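Local coordinates for protein SAM dependent methyltransferase (Aquifex aeolicus, PDB 3DH0) that binds S-adenosylmethionine on a Rossmann-like fold and probably acts as a methyltransferase, at residues L126-L129 with K130-K134; P18-L21 with E22-D25; F114-H117 with E118-E121; E157-S160 with E161-G165. All blocks are in the same frame, centred on the assembly; numbering follows the deposited sequence.

Contact 1. Residues L126-L129 with K130-K134; sequences LEEL and KRVAK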
# COMPACT_ATOMS: atom_id res chain seq x y z
N LEU A 126 8.75 -7.51 5.84
CA LEU A 126 7.69 -8.51 5.76
C LEU A 126 7.44 -9.18 7.11
O LEU A 126 6.30 -9.49 7.44
CB LEU A 126 8.06 -9.58 4.73
CG LEU A 126 7.71 -9.29 3.27
CD1 LEU A 126 6.21 -9.20 3.10
CD2 LEU A 126 8.37 -8.01 2.85
N GLU A 127 8.50 -9.41 7.88
CA GLU A 127 8.34 -10.04 9.18
C GLU A 127 7.59 -9.08 10.09
O GLU A 127 6.65 -9.48 10.79
CB GLU A 127 9.69 -10.39 9.80
CG GLU A 127 10.48 -11.38 8.99
CD GLU A 127 9.70 -12.65 8.67
OE1 GLU A 127 9.28 -13.36 9.61
OE2 GLU A 127 9.51 -12.95 7.46
N GLU A 128 8.00 -7.82 10.06
CA GLU A 128 7.35 -6.81 10.89
C GLU A 128 5.87 -6.74 10.49
O GLU A 128 5.00 -6.59 11.35
CB GLU A 128 8.05 -5.46 10.68
CG GLU A 128 7.50 -4.30 11.49
CD GLU A 128 7.56 -4.50 13.01
OE1 GLU A 128 8.45 -5.24 13.49
OE2 GLU A 128 6.74 -3.90 13.72
N LEU A 129 5.60 -6.88 9.20
CA LEU A 129 4.24 -6.83 8.69
C LEU A 129 3.30 -7.90 9.26
O LEU A 129 2.15 -7.61 9.57
CB LEU A 129 4.24 -6.93 7.17
CG LEU A 129 3.95 -5.65 6.36
CD1 LEU A 129 3.99 -6.00 4.90
CD2 LEU A 129 2.58 -5.07 6.72
N LYS A 130 3.79 -9.14 9.38
CA LYS A 130 2.98 -10.24 9.90
C LYS A 130 2.59 -9.98 11.35
O LYS A 130 1.50 -10.32 11.79
CB LYS A 130 3.76 -11.56 9.88
CG LYS A 130 4.42 -11.94 8.58
CD LYS A 130 4.56 -13.46 8.54
CE LYS A 130 5.69 -13.96 7.66
NZ LYS A 130 7.01 -13.93 8.33
N ARG A 131 3.51 -9.38 12.09
CA ARG A 131 3.27 -9.07 13.49
C ARG A 131 2.02 -8.23 13.65
O ARG A 131 1.10 -8.61 14.39
CB ARG A 131 4.48 -8.35 14.09
CG ARG A 131 4.35 -8.13 15.58
CD ARG A 131 5.54 -7.40 16.16
NE ARG A 131 5.56 -5.99 15.79
CZ ARG A 131 4.58 -5.13 16.08
NH1 ARG A 131 3.51 -5.54 16.75
NH2 ARG A 131 4.68 -3.87 15.72
N VAL A 132 1.97 -7.09 12.97
CA VAL A 132 0.82 -6.20 13.09
C VAL A 132 -0.40 -6.81 12.41
O VAL A 132 -1.54 -6.43 12.69
CB VAL A 132 1.10 -4.80 12.47
CG1 VAL A 132 2.33 -4.19 13.12
CG2 VAL A 132 1.28 -4.91 10.97
N ALA A 133 -0.15 -7.77 11.54
CA ALA A 133 -1.21 -8.45 10.81
C ALA A 133 -1.89 -9.52 11.66
O ALA A 133 -1.22 -10.28 12.35
CB ALA A 133 -0.64 -9.09 9.56
N LYS A 134 -3.22 -9.58 11.58
CA LYS A 134 -3.99 -10.58 12.32
C LYS A 134 -3.72 -11.98 11.76
O LYS A 134 -3.21 -12.12 10.65
CB LYS A 134 -5.48 -10.28 12.25
CG LYS A 134 -5.84 -8.94 12.83
CD LYS A 134 -7.32 -8.76 13.10
CE LYS A 134 -7.54 -7.42 13.78
NZ LYS A 134 -8.96 -7.09 14.07
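Arg131 lies alongside Glu128, three residues earlier, and grips it with two nitrogens that converge on one carboxylate oxygen. Arg131 NH2 lies 2.9 Å from Glu128 OE2, and Arg131 NE lies 3.2 Å from the same OE2. The guanidinium offers its NE side; both nitrogens reach OE2 from the same face of the carboxylate, NE from well above its plane and NH2 nearly along the C-O bond. The two planes are 59° apart. The Glu128 chain is bent at its second torsion (chi2 60°), which folds the carboxylate alongside the arginine. OE2 also accepts from the amide of Ile100, while Asp104 and the carbonyl of Leu102 take further N-H groups of Arg131. With an alanine in place of Glu128, Arg131 NE and NH2 and the Ile100 amide would probably lose the acceptor they share, leaving the guanidinium to Asp104 and Leu102.

On the solvent side lie exposed Glu127 and partly exposed Lys130. Lys130 curls its amino group at chi4 (82°), and NZ is 2.7 Å from Glu127 OE1 in a salt bridge, with a weak bond to OE2 as well. Buried Leu126, Leu129, Val132 and Ala133 form the packed side, though among themselves Leu129 CD2 and Val132 CG2 meet only marginally at 4.4 Å. Lys130 N donates to Leu126 O at 3.2 Å, and a weak bond from Ala133 N to Leu129 O ends the last turn.

The inner face of helix 122-132 rests on strand 107-113, where Leu129 touches Ile110 and Met112 and Ala133 touches Val107, while Leu126 reaches Ala171 and Ile173 beyond helix 161-170.

Contact 2. Residues P18-L21 with E22-D25; sequences PSRL and ELFD. With SAM (S-adenosylmethionine), chain C.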
# COMPACT_ATOMS: atom_id res chain seq x y z
N PRO A 18 -4.79 13.74 -9.66
CA PRO A 18 -6.01 13.02 -10.02
C PRO A 18 -5.89 12.19 -11.28
O PRO A 18 -6.73 11.33 -11.53
CB PRO A 18 -7.05 14.13 -10.13
CG PRO A 18 -6.27 15.30 -10.53
CD PRO A 18 -5.03 15.19 -9.68
N SER A 19 -4.85 12.42 -12.07
CA SER A 19 -4.66 11.68 -13.31
C SER A 19 -4.09 10.28 -13.08
O SER A 19 -3.91 9.52 -14.04
CB SER A 19 -3.74 12.44 -14.25
OG SER A 19 -2.44 12.53 -13.71
N ARG A 20 -3.79 9.95 -11.82
CA ARG A 20 -3.25 8.65 -11.45
C ARG A 20 -4.37 7.64 -11.64
O ARG A 20 -4.13 6.44 -11.76
CB ARG A 20 -2.81 8.61 -9.98
CG ARG A 20 -1.75 9.61 -9.53
CD ARG A 20 -0.31 9.10 -9.65
NE ARG A 20 0.04 7.91 -8.86
CZ ARG A 20 0.04 7.81 -7.52
NH1 ARG A 20 -0.30 8.84 -6.76
NH2 ARG A 20 0.43 6.69 -6.95
N LEU A 21 -5.60 8.13 -11.64
CA LEU A 21 -6.74 7.25 -11.80
C LEU A 21 -6.65 6.50 -13.11
O LEU A 21 -7.22 5.43 -13.25
CB LEU A 21 -8.01 8.07 -11.73
CG LEU A 21 -8.10 8.77 -10.38
CD1 LEU A 21 -9.17 9.83 -10.43
CD2 LEU A 21 -8.38 7.74 -9.29
N GLU A 22 -5.93 7.07 -14.06
CA GLU A 22 -5.76 6.44 -15.37
C GLU A 22 -4.98 5.14 -15.27
O GLU A 22 -4.88 4.40 -16.25
CB GLU A 22 -5.06 7.42 -16.31
CG GLU A 22 -5.93 8.59 -16.72
CD GLU A 22 -5.12 9.81 -17.11
OE1 GLU A 22 -3.93 9.63 -17.46
OE2 GLU A 22 -5.67 10.94 -17.06
N LEU A 23 -4.41 4.87 -14.10
CA LEU A 23 -3.63 3.65 -13.91
C LEU A 23 -4.54 2.48 -13.65
O LEU A 23 -4.36 1.39 -14.21
CB LEU A 23 -2.65 3.82 -12.74
CG LEU A 23 -1.40 4.66 -12.99
CD1 LEU A 23 -1.79 6.05 -13.44
CD2 LEU A 23 -0.58 4.72 -11.72
N PHE A 24 -5.52 2.71 -12.78
CA PHE A 24 -6.51 1.70 -12.41
C PHE A 24 -7.56 2.32 -11.51
O PHE A 24 -7.29 3.31 -10.83
CB PHE A 24 -5.84 0.52 -11.70
CG PHE A 24 -5.23 0.87 -10.38
CD1 PHE A 24 -6.01 0.87 -9.22
CD2 PHE A 24 -3.88 1.18 -10.29
CE1 PHE A 24 -5.44 1.18 -7.99
CE2 PHE A 24 -3.30 1.49 -9.06
CZ PHE A 24 -4.08 1.49 -7.90
N ASP A 25 -8.76 1.75 -11.52
CA ASP A 25 -9.84 2.26 -10.68
C ASP A 25 -9.56 1.84 -9.23
O ASP A 25 -9.49 0.66 -8.92
CB ASP A 25 -11.18 1.66 -11.13
CG ASP A 25 -12.35 2.31 -10.47
OD1 ASP A 25 -13.11 3.01 -11.17
OD2 ASP A 25 -12.50 2.14 -9.24
N SAM C . 1.29 4.93 -2.49
CA SAM C . 1.32 6.41 -2.72
C SAM C . 0.21 6.82 -3.65
O SAM C . -0.54 5.95 -4.10
OXT SAM C . 0.14 8.07 -3.91
CB SAM C . 2.67 6.81 -3.32
CG SAM C . 3.75 6.13 -2.59
SD SAM C . 5.48 6.38 -3.05
CE SAM C . 5.60 5.53 -4.62
C5' SAM C . 6.26 5.35 -1.90
C4' SAM C . 6.31 5.87 -0.48
O4' SAM C . 6.92 4.81 0.26
C3' SAM C . 7.31 7.03 -0.29
O3' SAM C . 6.48 8.18 0.02
C2' SAM C . 8.13 6.68 0.94
O2' SAM C . 8.37 7.67 1.91
C1' SAM C . 7.44 5.36 1.41
N9 SAM C . 8.28 4.34 1.99
C8 SAM C . 9.50 3.84 1.58
N7 SAM C . 9.95 2.89 2.35
C5 SAM C . 8.97 2.76 3.34
C6 SAM C . 8.85 1.90 4.47
N6 SAM C . 9.80 0.99 4.77
N1 SAM C . 7.72 2.01 5.26
C2 SAM C . 6.79 2.93 4.92
N3 SAM C . 6.81 3.78 3.88
C4 SAM C . 7.93 3.64 3.12
O HOH W 1 -5.23 4.92 -9.62
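The 3-10 turn that begins at Pro18 is held by Glu22 N donating to Ser19 O at 3.2 Å and Leu23 N to Arg20 O at 2.8 Å, both donors well above the plane of the carbonyl they meet. Glu22 runs out extended from CG and brings OE2 to 3.7 Å from Ser19 CB, a loose contact at the surface; the hydroxyl of Ser19 is bonded instead to Asp17. Leu23 folds inward and lays CD2 obliquely beside the guanidinium of Arg20, 4.3 Å from NE.

Arg20 belongs to the S-adenosylmethionine pocket. Bends at chi2 (-91°) and chi3 (-61°) carry its guanidinium away from the turn and toward the methionine end of the ligand. There NH1 donates to SAM OXT at 3.0 Å, nearly straight at 161°, and NH2 makes a weaker bond to SAM O, so that two N-H groups face the two oxygens of one carboxylate. In this class I methyltransferase fold the turn precedes helix 26-33 and supplies a basic group from the N-terminal region, probably neutralising the carboxylate.

A water joins the two halves of the turn, donating to Arg20 O at 2.8 Å and to Phe24 O at 2.9 Å while it lies over one face of the Phe24 ring. Phe24 packs against Tyr51, Val29 and Ile142, and Asp25 caps helix 26-33 through the amide of Lys28.

Contact 3. Residues F114-H117 with E118-E121; sequences FTFH and ELSE. With SAM (S-adenosylmethionine), chain C.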
# COMPACT_ATOMS: atom_id res chain seq x y z
N PHE A 114 2.64 0.83 -4.94
CA PHE A 114 3.88 1.38 -5.49
C PHE A 114 4.96 1.64 -4.45
O PHE A 114 5.81 2.51 -4.64
CB PHE A 114 3.61 2.68 -6.25
CG PHE A 114 2.60 2.54 -7.35
CD1 PHE A 114 1.30 3.02 -7.19
CD2 PHE A 114 2.94 1.90 -8.54
CE1 PHE A 114 0.37 2.89 -8.20
CE2 PHE A 114 2.02 1.76 -9.56
CZ PHE A 114 0.72 2.26 -9.39
N THR A 115 4.95 0.89 -3.36
CA THR A 115 5.95 1.12 -2.34
C THR A 115 6.87 -0.07 -2.07
O THR A 115 7.94 0.09 -1.50
CB THR A 115 5.26 1.63 -1.02
OG1 THR A 115 6.14 1.48 0.11
CG2 THR A 115 3.98 0.88 -0.77
N PHE A 116 6.48 -1.26 -2.51
CA PHE A 116 7.30 -2.44 -2.27
C PHE A 116 8.74 -2.33 -2.78
O PHE A 116 9.69 -2.63 -2.06
CB PHE A 116 6.66 -3.67 -2.89
CG PHE A 116 7.26 -4.96 -2.43
CD1 PHE A 116 6.96 -5.48 -1.17
CD2 PHE A 116 8.14 -5.66 -3.25
CE1 PHE A 116 7.53 -6.68 -0.74
CE2 PHE A 116 8.71 -6.85 -2.83
CZ PHE A 116 8.41 -7.37 -1.57
N HIS A 117 8.90 -1.89 -4.03
CA HIS A 117 10.24 -1.75 -4.61
C HIS A 117 11.08 -0.67 -3.91
O HIS A 117 12.25 -0.49 -4.24
CB HIS A 117 10.14 -1.41 -6.10
CG HIS A 117 9.60 -0.04 -6.36
ND1 HIS A 117 8.27 0.27 -6.20
CD2 HIS A 117 10.23 1.12 -6.67
CE1 HIS A 117 8.09 1.56 -6.39
NE2 HIS A 117 9.27 2.10 -6.68
N GLU A 118 10.49 0.06 -2.97
CA GLU A 118 11.21 1.12 -2.25
C GLU A 118 11.74 0.68 -0.88
O GLU A 118 12.45 1.42 -0.21
CB GLU A 118 10.29 2.33 -2.06
CG GLU A 118 10.42 3.37 -3.12
CD GLU A 118 9.75 4.67 -2.74
OE1 GLU A 118 9.98 5.15 -1.62
OE2 GLU A 118 8.99 5.21 -3.57
N LEU A 119 11.38 -0.53 -0.47
CA LEU A 119 11.81 -1.06 0.82
C LEU A 119 13.31 -1.40 0.90
O LEU A 119 13.81 -2.19 0.10
CB LEU A 119 11.00 -2.31 1.16
CG LEU A 119 9.47 -2.16 1.19
CD1 LEU A 119 8.80 -3.52 1.35
CD2 LEU A 119 9.10 -1.24 2.34
N SER A 120 14.01 -0.82 1.87
CA SER A 120 15.44 -1.11 2.05
C SER A 120 15.64 -2.61 2.25
O SER A 120 16.39 -3.26 1.52
CB SER A 120 15.99 -0.36 3.26
OG SER A 120 16.08 1.03 3.01
N GLU A 121 14.98 -3.18 3.25
CA GLU A 121 15.12 -4.60 3.52
C GLU A 121 13.77 -5.30 3.55
O GLU A 121 13.16 -5.51 4.60
CB GLU A 121 15.86 -4.79 4.84
CG GLU A 121 17.27 -4.23 4.78
CD GLU A 121 17.80 -3.79 6.13
OE1 GLU A 121 17.25 -2.80 6.68
OE2 GLU A 121 18.74 -4.45 6.63
N SAM C . 1.29 4.93 -2.49
CA SAM C . 1.32 6.41 -2.72
C SAM C . 0.21 6.82 -3.65
O SAM C . -0.54 5.95 -4.10
OXT SAM C . 0.14 8.07 -3.91
CB SAM C . 2.67 6.81 -3.32
CG SAM C . 3.75 6.13 -2.59
SD SAM C . 5.48 6.38 -3.05
CE SAM C . 5.60 5.53 -4.62
C5' SAM C . 6.26 5.35 -1.90
C4' SAM C . 6.31 5.87 -0.48
O4' SAM C . 6.92 4.81 0.26
C3' SAM C . 7.31 7.03 -0.29
O3' SAM C . 6.48 8.18 0.02
C2' SAM C . 8.13 6.68 0.94
O2' SAM C . 8.37 7.67 1.91
C1' SAM C . 7.44 5.36 1.41
N9 SAM C . 8.28 4.34 1.99
C8 SAM C . 9.50 3.84 1.58
N7 SAM C . 9.95 2.89 2.35
C5 SAM C . 8.97 2.76 3.34
C6 SAM C . 8.85 1.90 4.47
N6 SAM C . 9.80 0.99 4.77
N1 SAM C . 7.72 2.01 5.26
C2 SAM C . 6.79 2.93 4.92
N3 SAM C . 6.81 3.78 3.88
C4 SAM C . 7.93 3.64 3.12
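Two backbone hydrogen bonds close the turn between Thr115 and Leu119: Glu118 N donates to Thr115 O at 2.9 Å, and Leu119 N to Phe116 O at 3.1 Å. They give a short 3-10 coil in the loop that leaves strand 107-113.

Apolar contact is made on one side, where Leu119 CD1 meets Phe116 CD1 at 3.7 Å, the two side chains crossing at about a right angle. Phe116 points its ring away from the ligand, toward Val164, Ile167 and Leu126, because its CG stands anti to the backbone N (chi1 -167°).

The polar side chains bond outward. Thr115 OG1 makes a weak bond to SAM O4' at 3.4 Å, on the ribose. The His117 ring is folded over the start of the next residue, so that Glu118 N lies over one of its faces, and ND1 is bonded to Asp143. Glu118 runs extended beyond CG beside His117, with ring and carboxylate planes nearly perpendicular, and its OE1 accepts from the amide of Phe7.

Other atoms approach the ligand without a hydrogen bond. Glu118 OE2 lies near SAM C5', Leu119 CD2 is 3.4 Å from SAM N6 at the adenine, and Phe114 O faces the transferable methyl, SAM CE.

The turn thus spans the ligand from adenine to methyl with a methyl group, a hydroxyl and a carboxylate. Oxygens of Phe114 and Glu118 lie near carbons bonded to the sulfonium sulfur, which is consistent with an electronegative lining suited to its positive charge.

Contact 4. Residues E157-S160 with E161-G165; sequences EVYS and EWEVG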
# COMPACT_ATOMS: atom_id res chain seq x y z
N GLU A 157 14.50 0.22 -11.77
CA GLU A 157 14.10 0.80 -10.50
C GLU A 157 12.94 0.04 -9.85
O GLU A 157 12.54 0.34 -8.73
CB GLU A 157 13.71 2.27 -10.71
CG GLU A 157 14.88 3.20 -11.02
CD GLU A 157 14.90 4.41 -10.07
OE1 GLU A 157 13.81 5.02 -9.87
OE2 GLU A 157 15.99 4.77 -9.55
N VAL A 158 12.42 -0.97 -10.54
CA VAL A 158 11.29 -1.71 -10.01
C VAL A 158 11.51 -3.21 -10.08
O VAL A 158 12.44 -3.68 -10.75
CB VAL A 158 10.00 -1.37 -10.80
CG1 VAL A 158 10.06 -1.98 -12.20
CG2 VAL A 158 8.78 -1.88 -10.06
N TYR A 159 10.67 -3.97 -9.37
CA TYR A 159 10.71 -5.43 -9.38
C TYR A 159 9.69 -5.86 -10.43
O TYR A 159 8.85 -5.07 -10.85
CB TYR A 159 10.23 -6.02 -8.06
CG TYR A 159 11.10 -5.83 -6.84
CD1 TYR A 159 10.64 -5.09 -5.76
CD2 TYR A 159 12.33 -6.45 -6.73
CE1 TYR A 159 11.39 -4.96 -4.60
CE2 TYR A 159 13.09 -6.34 -5.57
CZ TYR A 159 12.62 -5.59 -4.51
OH TYR A 159 13.36 -5.48 -3.37
N SER A 160 9.76 -7.12 -10.82
CA SER A 160 8.79 -7.66 -11.76
C SER A 160 7.92 -8.57 -10.90
O SER A 160 8.37 -9.08 -9.87
CB SER A 160 9.49 -8.50 -12.83
OG SER A 160 9.91 -9.74 -12.29
N GLU A 161 6.67 -8.79 -11.32
CA GLU A 161 5.76 -9.66 -10.59
C GLU A 161 6.46 -10.96 -10.23
O GLU A 161 6.19 -11.57 -9.20
CB GLU A 161 4.55 -9.99 -11.45
CG GLU A 161 4.92 -10.62 -12.78
CD GLU A 161 4.79 -9.65 -13.95
OE1 GLU A 161 5.38 -8.55 -13.88
OE2 GLU A 161 4.09 -10.01 -14.95
N TRP A 162 7.37 -11.38 -11.08
CA TRP A 162 8.08 -12.61 -10.85
C TRP A 162 8.92 -12.52 -9.57
O TRP A 162 8.72 -13.30 -8.64
CB TRP A 162 8.91 -12.92 -12.09
CG TRP A 162 8.03 -13.02 -13.33
CD1 TRP A 162 7.09 -13.99 -13.59
CD2 TRP A 162 7.95 -12.10 -14.45
NE1 TRP A 162 6.44 -13.73 -14.78
CE2 TRP A 162 6.95 -12.58 -15.33
CE3 TRP A 162 8.64 -10.91 -14.78
CZ2 TRP A 162 6.61 -11.92 -16.54
CZ3 TRP A 162 8.30 -10.25 -16.00
CH2 TRP A 162 7.29 -10.76 -16.85
N GLU A 163 9.83 -11.55 -9.49
CA GLU A 163 10.68 -11.40 -8.30
C GLU A 163 9.85 -11.21 -7.02
O GLU A 163 10.02 -11.95 -6.05
CB GLU A 163 11.60 -10.20 -8.45
CG GLU A 163 12.63 -10.31 -9.54
CD GLU A 163 12.79 -9.00 -10.26
OE1 GLU A 163 11.78 -8.56 -10.86
OE2 GLU A 163 13.89 -8.40 -10.24
N VAL A 164 8.98 -10.21 -7.01
CA VAL A 164 8.15 -9.94 -5.86
C VAL A 164 7.54 -11.20 -5.24
O VAL A 164 7.83 -11.52 -4.09
CB VAL A 164 6.99 -8.97 -6.23
CG1 VAL A 164 6.12 -8.70 -5.01
CG2 VAL A 164 7.57 -7.68 -6.77
N GLY A 165 6.71 -11.91 -5.99
CA GLY A 165 6.07 -13.10 -5.46
C GLY A 165 7.00 -14.19 -4.98
O GLY A 165 6.58 -15.16 -4.34
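A capping box starts helix 161-170, with Ser160 at the N-cap and Glu163 three residues on. In the forward direction Glu163 N makes a weak but straight bond (168°) to Ser160 OG at 3.3 Å. In return Glu163 OE1 accepts from Ser160 N, modelled so close that its exact length is doubtful, and from the hydroxyl Ser160 OG at 2.6 Å, which meets it on the anti side. The serine can do both because OG sits between the backbone N and the carbonyl carbon (chi1 74°), which sets it within reach of Glu163 N and OE1. Beside it the edge of the Trp162 indole comes close to OG, while Glu161 CG lies over one face of that ring. The first full turn is closed by Val164 N, which donates to Ser160 O at 3.1 Å nearly along the C=O axis.

A valine at Glu163 would remove the carboxylate that both the amide and the hydroxyl of Ser160 bond to, and the serine is likely to be freer to turn from the cap.

Tyr159, just before the cap, crosses Val164 at about a right angle, with its CB 3.4 Å from Val164 CG2. Its ring meets that of Phe116 and touches His117, so the beginning of helix 161-170 is joined to the loop following strand 107-113, and Val164 also reaches Phe116 from the helix itself.

Contacts 2 and 3 both touch S-adenosylmethionine, contact 2 at the carboxylate and contact 3 from the methyl to the adenine. Their centres are about 21 Å apart, yet they meet through Phe114, whose CZ lies 3.6 Å from Leu23 CD2. Contacts 1 and 4 do not reach the ligand: the side chains of Leu129 and Tyr159 lie about 9 and 11 Å from it. Each adjoins contact 3 through Phe116: Leu126 CD2 comes to 3.9 Å from Phe116 CE1, and Val164 CG1 to 3.9 Å from Phe116 CE2. The nearest atoms of contacts 1 and 4 are about 8 Å apart. The turn at 114-121 therefore lies between the cofactor and helices 122-132 and 161-170.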